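Tail spike protein gp49 (Pseudomonas phage LKA1, PDB 4RU4) probably cleaves the O-specific polysaccharide of Pseudomonas as a calcium-binding lyase of the phage tail spike, degrading the host envelope during virus entry. Local coordinates at residues 29-34 against 46-51; 149-154 against 197-202; 510-515 against 539-544. All blocks are in the same frame, centred on the assembly; numbering follows the deposited sequence.

Contact 1: 29-34 against 46-51; sequences HPLSER and PHAVAL. With EDO (1,2-ethanediol), chain C; EDO (1,2-ethanediol), chain V.
Leu31 and Leu51 bring the two segments together, their CA atoms 4.8 Å apart; neither segment is part of a sheet, and 29-34 winds into a 3-10 turn at 31-33. One backbone bond crosses between them. Ser32 N donates to Leu51 O over 2.9 Å, bent to 140° at the hydrogen. Leu31 N is nearly as close to that oxygen, but its angle is too poor for a second bond.

The side chain of Leu31 points toward 46-51 and touches it through CD1 and CB. With CG anti to the carbonyl carbon (chi1 -74°), CD1 lies against Ala48 CB at 3.7 Å, while CB faces Leu51 CD2 at 4.2 Å. Leu51 CB also packs loosely against Ser32 CB. Within 29-34, His29 ND1 gives a hydrogen bond of 3.0 Å to the syn lone pair of Glu33 OE1, close to the imidazole plane; Asp25 takes the hydrogen bond from NE2, and these two bonds fix the ring's rotation. A 1,2-ethanediol, probably from crystallisation, accepts from Arg34 NE through O1, 2.9 Å away and almost straight at 176°. The contact closes the short loop-helix-loop that carries helix 38-44, ahead of helix 55-65, at the N-terminal end of the tailspike's beta-helix.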
loop_
_atom_site.group_PDB
_atom_site.type_symbol
_atom_site.label_atom_id
_atom_site.label_comp_id
_atom_site.label_asym_id
_atom_site.label_seq_id
_atom_site.Cartn_x
_atom_site.Cartn_y
_atom_site.Cartn_z
ATOM N N HIS B 29 -48.505 -9.041 -3.872
ATOM C CA HIS B 29 -49.368 -9.965 -4.592
ATOM C C HIS B 29 -49.325 -11.273 -3.826
ATOM O O HIS B 29 -48.476 -12.124 -4.088
ATOM C CB HIS B 29 -48.875 -10.170 -6.029
ATOM C CG HIS B 29 -48.756 -8.896 -6.806
ATOM N ND1 HIS B 29 -49.857 -8.205 -7.260
ATOM C CD2 HIS B 29 -47.677 -8.158 -7.160
ATOM C CE1 HIS B 29 -49.461 -7.111 -7.890
ATOM N NE2 HIS B 29 -48.141 -7.062 -7.851
ATOM N N PRO B 30 -50.210 -11.419 -2.833
ATOM C CA PRO B 30 -50.248 -12.700 -2.121
ATOM C C PRO B 30 -50.702 -13.821 -3.074
ATOM O O PRO B 30 -51.362 -13.566 -4.091
ATOM C CB PRO B 30 -51.281 -12.452 -1.010
ATOM C CG PRO B 30 -52.153 -11.330 -1.549
ATOM C CD PRO B 30 -51.216 -10.459 -2.345
ATOM N N LEU B 31 -50.327 -15.051 -2.754
ATOM C CA LEU B 31 -50.706 -16.220 -3.533
ATOM C C LEU B 31 -52.227 -16.310 -3.698
ATOM O O LEU B 31 -52.707 -16.816 -4.702
ATOM C CB LEU B 31 -50.181 -17.500 -2.869
ATOM C CG LEU B 31 -48.683 -17.754 -2.995
ATOM C CD1 LEU B 31 -48.274 -18.855 -2.023
ATOM C CD2 LEU B 31 -48.297 -18.130 -4.423
ATOM N N SER B 32 -52.966 -15.789 -2.722
ATOM C CA SER B 32 -54.430 -15.783 -2.791
ATOM C C SER B 32 -54.976 -15.046 -4.030
ATOM O O SER B 32 -56.067 -15.334 -4.490
ATOM C CB SER B 32 -55.023 -15.216 -1.502
ATOM O OG SER B 32 -54.492 -13.935 -1.236
ATOM N N GLU B 33 -54.205 -14.123 -4.591
ATOM C CA GLU B 33 -54.593 -13.511 -5.865
ATOM C C GLU B 33 -54.702 -14.522 -7.002
ATOM O O GLU B 33 -55.420 -14.293 -7.968
ATOM C CB GLU B 33 -53.627 -12.394 -6.271
ATOM C CG GLU B 33 -53.785 -11.133 -5.444
ATOM C CD GLU B 33 -52.870 -9.989 -5.901
ATOM O OE1 GLU B 33 -52.130 -10.161 -6.900
ATOM O OE2 GLU B 33 -52.909 -8.917 -5.246
ATOM N N ARG B 34 -53.996 -15.641 -6.891
ATOM C CA ARG B 34 -53.949 -16.600 -7.988
ATOM C C ARG B 34 -54.537 -17.949 -7.667
ATOM O O ARG B 34 -54.990 -18.646 -8.570
ATOM C CB ARG B 34 -52.502 -16.835 -8.425
ATOM C CG ARG B 34 -52.144 -16.109 -9.650
ATOM C CD ARG B 34 -50.687 -16.279 -9.984
ATOM N NE ARG B 34 -50.223 -15.016 -10.513
ATOM C CZ ARG B 34 -48.974 -14.752 -10.867
ATOM N NH1 ARG B 34 -48.031 -15.680 -10.765
ATOM N NH2 ARG B 34 -48.685 -13.550 -11.337
ATOM N N PRO B 46 -44.261 -25.910 -3.923
ATOM C CA PRO B 46 -44.412 -26.894 -2.847
ATOM C C PRO B 46 -44.029 -26.339 -1.491
ATOM O O PRO B 46 -44.605 -26.745 -0.495
ATOM C CB PRO B 46 -43.462 -28.014 -3.257
ATOM C CG PRO B 46 -43.325 -27.850 -4.757
ATOM C CD PRO B 46 -43.386 -26.389 -5.011
ATOM N N HIS B 47 -43.122 -25.378 -1.432
ATOM C CA HIS B 47 -42.711 -24.907 -0.114
ATOM C C HIS B 47 -43.348 -23.576 0.325
ATOM O O HIS B 47 -42.924 -22.958 1.299
ATOM C CB HIS B 47 -41.178 -24.931 0.006
ATOM C CG HIS B 47 -40.593 -26.294 -0.214
ATOM N ND1 HIS B 47 -41.074 -27.421 0.423
ATOM C CD2 HIS B 47 -39.598 -26.719 -1.026
ATOM C CE1 HIS B 47 -40.387 -28.478 0.026
ATOM N NE2 HIS B 47 -39.488 -28.079 -0.856
ATOM N N ALA B 48 -44.399 -23.162 -0.373
ATOM C CA ALA B 48 -45.251 -22.086 0.117
ATOM C C ALA B 48 -45.872 -22.511 1.452
ATOM O O ALA B 48 -46.283 -23.663 1.616
ATOM C CB ALA B 48 -46.360 -21.797 -0.894
ATOM N N VAL B 49 -45.966 -21.578 2.393
ATOM C CA VAL B 49 -46.501 -21.884 3.719
ATOM C C VAL B 49 -47.988 -21.506 3.850
ATOM O O VAL B 49 -48.782 -22.230 4.485
ATOM C CB VAL B 49 -45.637 -21.212 4.805
ATOM C CG1 VAL B 49 -46.188 -21.467 6.234
ATOM C CG2 VAL B 49 -44.186 -21.691 4.681
ATOM N N ALA B 50 -48.376 -20.405 3.211
ATOM C CA ALA B 50 -49.732 -19.882 3.333
ATOM C C ALA B 50 -50.124 -19.050 2.118
ATOM O O ALA B 50 -49.270 -18.427 1.464
ATOM C CB ALA B 50 -49.852 -19.026 4.615
ATOM N N LEU B 51 -51.423 -19.019 1.824
ATOM C CA LEU B 51 -51.919 -18.211 0.711
ATOM C C LEU B 51 -51.564 -16.730 0.846
ATOM O O LEU B 51 -51.600 -15.991 -0.126
ATOM C CB LEU B 51 -53.425 -18.383 0.558
ATOM C CG LEU B 51 -53.850 -19.737 -0.026
ATOM C CD1 LEU B 51 -55.404 -19.882 -0.067
ATOM C CD2 LEU B 51 -53.241 -19.889 -1.400
HETATM C C1 EDO C . -52.192 -11.849 -9.691
HETATM O O1 EDO C . -52.206 -12.886 -10.681
HETATM C C2 EDO C . -50.851 -11.124 -9.681
HETATM O O2 EDO C . -50.764 -10.216 -10.785
HETATM C C1 EDO V . -41.035 -21.799 -3.598
HETATM O O1 EDO V . -41.993 -21.066 -2.859
HETATM C C2 EDO V . -40.770 -23.060 -2.803
HETATM O O2 EDO V . -41.635 -24.078 -3.288
#

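Contact 2: 149-154 against 197-202; sequences IIYNPT and AIYKVV
Backbone hydrogen bonds join Ile149-Tyr151 to Ala197-Tyr199 as antiparallel strands; the axes of these short strand segments make 155° between their N-to-C directions. Ile149 and Tyr199 form one hydrogen-bonded pair: Ile149 N reaches Tyr199 O at 2.8 Å, nearly straight at 168°, and Tyr199 N returns a bond to Ile149 O at 3.0 Å. Tyr151 and Ala197 repeat the pattern, with Tyr151 N to Ala197 O at 2.9 Å and Ala197 N to Tyr151 O at 2.8 Å. Ile150 and Ile198 between them are a non-hydrogen-bonded pair; here a CA-H...O contact runs from Ile198 CA to Ile149 O, 3.4 Å away.

This pairing belongs to the first Ig-like domain of the tailspike, where strand 197-202 lies between strands 113-120 and 147-151, and 168-177 flanks the latter on its other edge.

Apolar contacts divide between the two sheet faces. On the face of Ile150 and Ile198 the side chains lie side by side, and Ile198 CD1 turns back (chi2 -56°) to within 3.9 Å of Ile150 CG2. The other face carries Ile149, whose CD1 meets Val201 CG2 at 3.8 Å with Leu118 close by, and the two tyrosines, which approach slantwise through Tyr151 CD2 and Tyr199 CE2.

Among local polar bonds, Asn152 OD1 accepts from Thr154 N, an Asx turn that shapes the chain after Tyr151.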
loop_
_atom_site.group_PDB
_atom_site.type_symbol
_atom_site.label_atom_id
_atom_site.label_comp_id
_atom_site.label_asym_id
_atom_site.label_seq_id
_atom_site.Cartn_x
_atom_site.Cartn_y
_atom_site.Cartn_z
ATOM N N ILE B 149 -11.720 -27.704 8.950
ATOM C CA ILE B 149 -11.532 -26.889 10.135
ATOM C C ILE B 149 -11.106 -27.775 11.299
ATOM O O ILE B 149 -11.759 -28.782 11.612
ATOM C CB ILE B 149 -12.857 -26.221 10.556
ATOM C CG1 ILE B 149 -13.310 -25.213 9.506
ATOM C CG2 ILE B 149 -12.683 -25.513 11.928
ATOM C CD1 ILE B 149 -14.771 -24.756 9.687
ATOM N N ILE B 150 -9.988 -27.418 11.920
ATOM C CA ILE B 150 -9.641 -27.974 13.220
ATOM C C ILE B 150 -10.331 -27.094 14.252
ATOM O O ILE B 150 -10.189 -25.867 14.199
ATOM C CB ILE B 150 -8.126 -27.896 13.424
ATOM C CG1 ILE B 150 -7.411 -28.682 12.304
ATOM C CG2 ILE B 150 -7.732 -28.352 14.851
ATOM C CD1 ILE B 150 -5.881 -28.546 12.312
ATOM N N TYR B 151 -11.081 -27.697 15.181
ATOM C CA TYR B 151 -11.856 -26.921 16.155
ATOM C C TYR B 151 -11.665 -27.427 17.569
ATOM O O TYR B 151 -11.785 -28.623 17.826
ATOM C CB TYR B 151 -13.341 -26.996 15.803
ATOM C CG TYR B 151 -14.286 -26.420 16.837
ATOM C CD1 TYR B 151 -14.245 -25.064 17.165
ATOM C CD2 TYR B 151 -15.256 -27.223 17.443
ATOM C CE1 TYR B 151 -15.106 -24.527 18.106
ATOM C CE2 TYR B 151 -16.146 -26.690 18.380
ATOM C CZ TYR B 151 -16.067 -25.348 18.701
ATOM O OH TYR B 151 -16.923 -24.808 19.616
ATOM N N ASN B 152 -11.388 -26.507 18.481
ATOM C CA ASN B 152 -11.302 -26.830 19.902
ATOM C C ASN B 152 -12.558 -26.329 20.624
ATOM O O ASN B 152 -12.737 -25.124 20.781
ATOM C CB ASN B 152 -10.051 -26.192 20.496
ATOM C CG ASN B 152 -9.810 -26.623 21.940
ATOM O OD1 ASN B 152 -10.741 -27.023 22.632
ATOM N ND2 ASN B 152 -8.558 -26.544 22.392
ATOM N N PRO B 153 -13.434 -27.246 21.073
ATOM C CA PRO B 153 -14.674 -26.800 21.713
ATOM C C PRO B 153 -14.443 -26.190 23.090
ATOM O O PRO B 153 -15.406 -25.678 23.660
ATOM C CB PRO B 153 -15.494 -28.099 21.887
ATOM C CG PRO B 153 -14.735 -29.176 21.169
ATOM C CD PRO B 153 -13.309 -28.712 21.041
ATOM N N THR B 154 -13.228 -26.251 23.634
ATOM C CA THR B 154 -13.007 -25.697 24.975
ATOM C C THR B 154 -13.151 -24.177 24.975
ATOM O O THR B 154 -12.535 -23.497 24.150
ATOM C CB THR B 154 -11.628 -26.071 25.505
ATOM O OG1 THR B 154 -11.571 -27.487 25.663
ATOM C CG2 THR B 154 -11.341 -25.393 26.849
ATOM N N ALA B 197 -11.883 -31.366 17.474
ATOM C CA ALA B 197 -12.736 -32.098 16.554
ATOM C C ALA B 197 -12.500 -31.491 15.176
ATOM O O ALA B 197 -12.360 -30.272 15.051
ATOM C CB ALA B 197 -14.201 -31.929 16.934
ATOM N N ILE B 198 -12.457 -32.344 14.157
ATOM C CA ILE B 198 -12.100 -31.931 12.803
ATOM C C ILE B 198 -13.340 -32.085 11.912
ATOM O O ILE B 198 -14.093 -33.055 12.038
ATOM C CB ILE B 198 -10.934 -32.804 12.222
ATOM C CG1 ILE B 198 -9.902 -33.148 13.304
ATOM C CG2 ILE B 198 -10.262 -32.118 10.992
ATOM C CD1 ILE B 198 -9.287 -31.886 14.044
ATOM N N TYR B 199 -13.540 -31.128 11.008
ATOM C CA TYR B 199 -14.727 -31.066 10.173
ATOM C C TYR B 199 -14.345 -30.650 8.783
ATOM O O TYR B 199 -13.641 -29.647 8.608
ATOM C CB TYR B 199 -15.665 -29.973 10.701
ATOM C CG TYR B 199 -16.205 -30.270 12.078
ATOM C CD1 TYR B 199 -17.318 -31.097 12.238
ATOM C CD2 TYR B 199 -15.605 -29.739 13.212
ATOM C CE1 TYR B 199 -17.825 -31.376 13.485
ATOM C CE2 TYR B 199 -16.107 -30.015 14.480
ATOM C CZ TYR B 199 -17.218 -30.838 14.605
ATOM O OH TYR B 199 -17.729 -31.111 15.849
ATOM N N LYS B 200 -14.871 -31.376 7.800
ATOM C CA LYS B 200 -14.732 -31.023 6.406
ATOM C C LYS B 200 -15.745 -29.934 6.087
ATOM O O LYS B 200 -16.903 -29.995 6.534
ATOM C CB LYS B 200 -15.038 -32.239 5.521
ATOM C CG LYS B 200 -14.721 -32.017 4.037
ATOM C CD LYS B 200 -14.875 -33.340 3.269
ATOM C CE LYS B 200 -14.719 -33.163 1.767
ATOM N NZ LYS B 200 -14.892 -34.487 1.054
ATOM N N VAL B 201 -15.339 -28.946 5.297
ATOM C CA VAL B 201 -16.306 -27.934 4.892
ATOM C C VAL B 201 -16.884 -28.330 3.546
ATOM O O VAL B 201 -16.178 -28.344 2.537
ATOM C CB VAL B 201 -15.688 -26.526 4.847
ATOM C CG1 VAL B 201 -16.743 -25.507 4.462
ATOM C CG2 VAL B 201 -15.087 -26.193 6.196
ATOM N N VAL B 202 -18.172 -28.673 3.541
ATOM C CA VAL B 202 -18.819 -29.218 2.355
ATOM C C VAL B 202 -19.822 -28.176 1.908
ATOM O O VAL B 202 -20.742 -27.815 2.656
ATOM C CB VAL B 202 -19.515 -30.570 2.685
ATOM C CG1 VAL B 202 -20.229 -31.155 1.478
ATOM C CG2 VAL B 202 -18.486 -31.563 3.195
#

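Contact 3: 510-515 against 539-544; sequences MRMPVL and IYPKAP
Tyr540 reaches strand 510-515 with the far end of its ring, and its hydroxyl donates to Pro513 O at 2.8 Å, a hydrogen bond that links the segments. The donor stands 20° off the carbonyl plane. Tyr540 CG is anti to its own carbonyl carbon (chi1 -68°), which sends the ring obliquely up to the strand, presenting its CD1-CE1 edge to Met512 CB and Pro513 O. Met512 CB is 3.8 Å from Tyr540 CD1 and near the ring plane. Leu515 runs past the phenol in the opposite sense, placing Leu515 CG 3.5 Å from Tyr540 OH and Leu515 CD1 4.1 Å from Tyr540 CE2. Pro544 CB covers one face of the same ring, over its centre and 3.9 Å above the plane, so edge and face are both packed.

The strand is the start of 510-522, which pairs parallel with 484-487 and antiparallel with 590-600: the place where the beta-helix passes into the C-terminal Ig-like domain.

Pro541 takes up the two methionines. The extended chain of Met510 slides past it with SD 3.6 Å from Pro541 CG, the methyl also resting on Pro541 CB. Met512 instead bends at chi2 (-75°) and again at chi3, laying CG 4.0 Å from Pro541 CD and turning SD toward the same proline. Lys542 passes its CE beside Met510 SD, while its ammonium group is salt-bridged to Glu601.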
loop_
_atom_site.group_PDB
_atom_site.type_symbol
_atom_site.label_atom_id
_atom_site.label_comp_id
_atom_site.label_asym_id
_atom_site.label_seq_id
_atom_site.Cartn_x
_atom_site.Cartn_y
_atom_site.Cartn_z
ATOM N N MET B 510 15.922 1.955 26.805
ATOM C CA MET B 510 15.298 3.064 26.104
ATOM C C MET B 510 16.174 3.624 25.015
ATOM O O MET B 510 17.389 3.666 25.170
ATOM C CB MET B 510 15.045 4.225 27.068
ATOM C CG MET B 510 13.956 3.971 28.059
ATOM S SD MET B 510 13.869 5.405 29.145
ATOM C CE MET B 510 12.566 4.834 30.234
ATOM N N ARG B 511 15.538 4.074 23.932
ATOM C CA ARG B 511 16.155 4.977 22.969
ATOM C C ARG B 511 15.308 6.254 22.897
ATOM O O ARG B 511 14.097 6.173 22.680
ATOM C CB ARG B 511 16.267 4.305 21.586
ATOM C CG ARG B 511 17.010 5.121 20.559
ATOM C CD ARG B 511 16.965 4.471 19.174
ATOM N NE ARG B 511 17.330 3.082 19.216
ATOM C CZ ARG B 511 16.798 2.126 18.452
ATOM N NH1 ARG B 511 15.895 2.378 17.500
ATOM N NH2 ARG B 511 17.227 0.898 18.626
ATOM N N MET B 512 15.927 7.417 23.148
ATOM C CA MET B 512 15.222 8.709 23.173
ATOM C C MET B 512 16.010 9.703 22.324
ATOM O O MET B 512 17.242 9.593 22.223
ATOM C CB MET B 512 15.064 9.248 24.612
ATOM C CG MET B 512 14.211 8.353 25.517
ATOM S SD MET B 512 12.466 8.505 25.106
ATOM C CE MET B 512 11.887 6.831 25.374
ATOM N N PRO B 513 15.309 10.657 21.694
ATOM C CA PRO B 513 15.918 11.508 20.659
ATOM C C PRO B 513 17.036 12.383 21.216
ATOM O O PRO B 513 17.047 12.678 22.416
ATOM C CB PRO B 513 14.757 12.410 20.204
ATOM C CG PRO B 513 13.486 11.698 20.645
ATOM C CD PRO B 513 13.867 10.928 21.878
ATOM N N VAL B 514 17.929 12.817 20.331
ATOM C CA VAL B 514 19.053 13.681 20.681
ATOM C C VAL B 514 18.641 15.155 20.633
ATOM O O VAL B 514 17.955 15.588 19.707
ATOM C CB VAL B 514 20.242 13.454 19.700
ATOM C CG1 VAL B 514 21.462 14.293 20.092
ATOM C CG2 VAL B 514 20.591 11.969 19.661
ATOM N N LEU B 515 19.071 15.916 21.631
ATOM C CA LEU B 515 18.907 17.359 21.623
ATOM C C LEU B 515 20.297 17.919 21.860
ATOM O O LEU B 515 21.120 17.252 22.472
ATOM C CB LEU B 515 17.976 17.806 22.748
ATOM C CG LEU B 515 16.518 17.398 22.530
ATOM C CD1 LEU B 515 15.679 17.695 23.780
ATOM C CD2 LEU B 515 15.971 18.130 21.295
ATOM N N ILE B 539 11.541 16.893 27.830
ATOM C CA ILE B 539 11.909 16.281 29.091
ATOM C C ILE B 539 12.096 14.764 28.905
ATOM O O ILE B 539 11.203 14.076 28.409
ATOM C CB ILE B 539 10.822 16.550 30.154
ATOM C CG1 ILE B 539 10.668 18.060 30.378
ATOM C CG2 ILE B 539 11.158 15.818 31.455
ATOM C CD1 ILE B 539 9.348 18.449 30.977
ATOM N N TYR B 540 13.255 14.251 29.315
ATOM C CA TYR B 540 13.577 12.826 29.209
ATOM C C TYR B 540 12.976 12.015 30.372
ATOM O O TYR B 540 12.628 12.582 31.409
ATOM C CB TYR B 540 15.108 12.631 29.160
ATOM C CG TYR B 540 15.746 13.154 27.893
ATOM C CD1 TYR B 540 15.812 12.355 26.746
ATOM C CD2 TYR B 540 16.283 14.453 27.840
ATOM C CE1 TYR B 540 16.382 12.827 25.575
ATOM C CE2 TYR B 540 16.854 14.953 26.663
ATOM C CZ TYR B 540 16.919 14.116 25.532
ATOM O OH TYR B 540 17.489 14.585 24.363
ATOM N N PRO B 541 12.836 10.681 30.199
ATOM C CA PRO B 541 12.315 9.868 31.311
ATOM C C PRO B 541 13.264 9.786 32.496
ATOM O O PRO B 541 12.815 9.496 33.598
ATOM C CB PRO B 541 12.124 8.467 30.699
ATOM C CG PRO B 541 12.232 8.647 29.200
ATOM C CD PRO B 541 13.058 9.895 28.974
ATOM N N LYS B 542 14.554 10.035 32.276
ATOM C CA LYS B 542 15.554 10.028 33.348
ATOM C C LYS B 542 16.722 10.867 32.834
ATOM O O LYS B 542 16.684 11.297 31.688
ATOM C CB LYS B 542 16.020 8.594 33.640
ATOM C CG LYS B 542 16.590 7.864 32.407
ATOM C CD LYS B 542 16.742 6.362 32.695
ATOM C CE LYS B 542 17.503 5.669 31.584
ATOM N NZ LYS B 542 17.779 4.235 31.943
ATOM N N ALA B 543 17.739 11.117 33.659
ATOM C CA ALA B 543 18.883 11.919 33.202
ATOM C C ALA B 543 19.477 11.297 31.946
ATOM O O ALA B 543 19.755 10.107 31.894
ATOM C CB ALA B 543 19.928 12.027 34.264
ATOM N N PRO B 544 19.605 12.100 30.896
ATOM C CA PRO B 544 20.118 11.549 29.648
ATOM C C PRO B 544 21.645 11.450 29.660
ATOM O O PRO B 544 22.310 11.964 30.579
ATOM C CB PRO B 544 19.661 12.583 28.620
ATOM C CG PRO B 544 19.640 13.901 29.418
ATOM C CD PRO B 544 19.100 13.480 30.751
#

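From the N terminus, the contacts come in series: none nests within or crosses another. Contact 1 closes first, an excursion of 11 residues that is mostly helix 38-44, and ties the N-terminal loops together. The beta-helix has begun before contact 2, which closes a 42-residue excursion, including strand 168-177, in the first Ig-like domain, inserted among the coils. The coils then resume as far as contact 3, where a 23-residue excursion through strand 529-535 returns to strand 510-522 at the C-terminal Ig-like domain. Centres of contacts 1 and 2 are about 40 Å apart, those of 2 and 3 about 51 Å. Contacts 1 and 3, about 77 Å apart between centres, lie on opposite sides of the chain's centre.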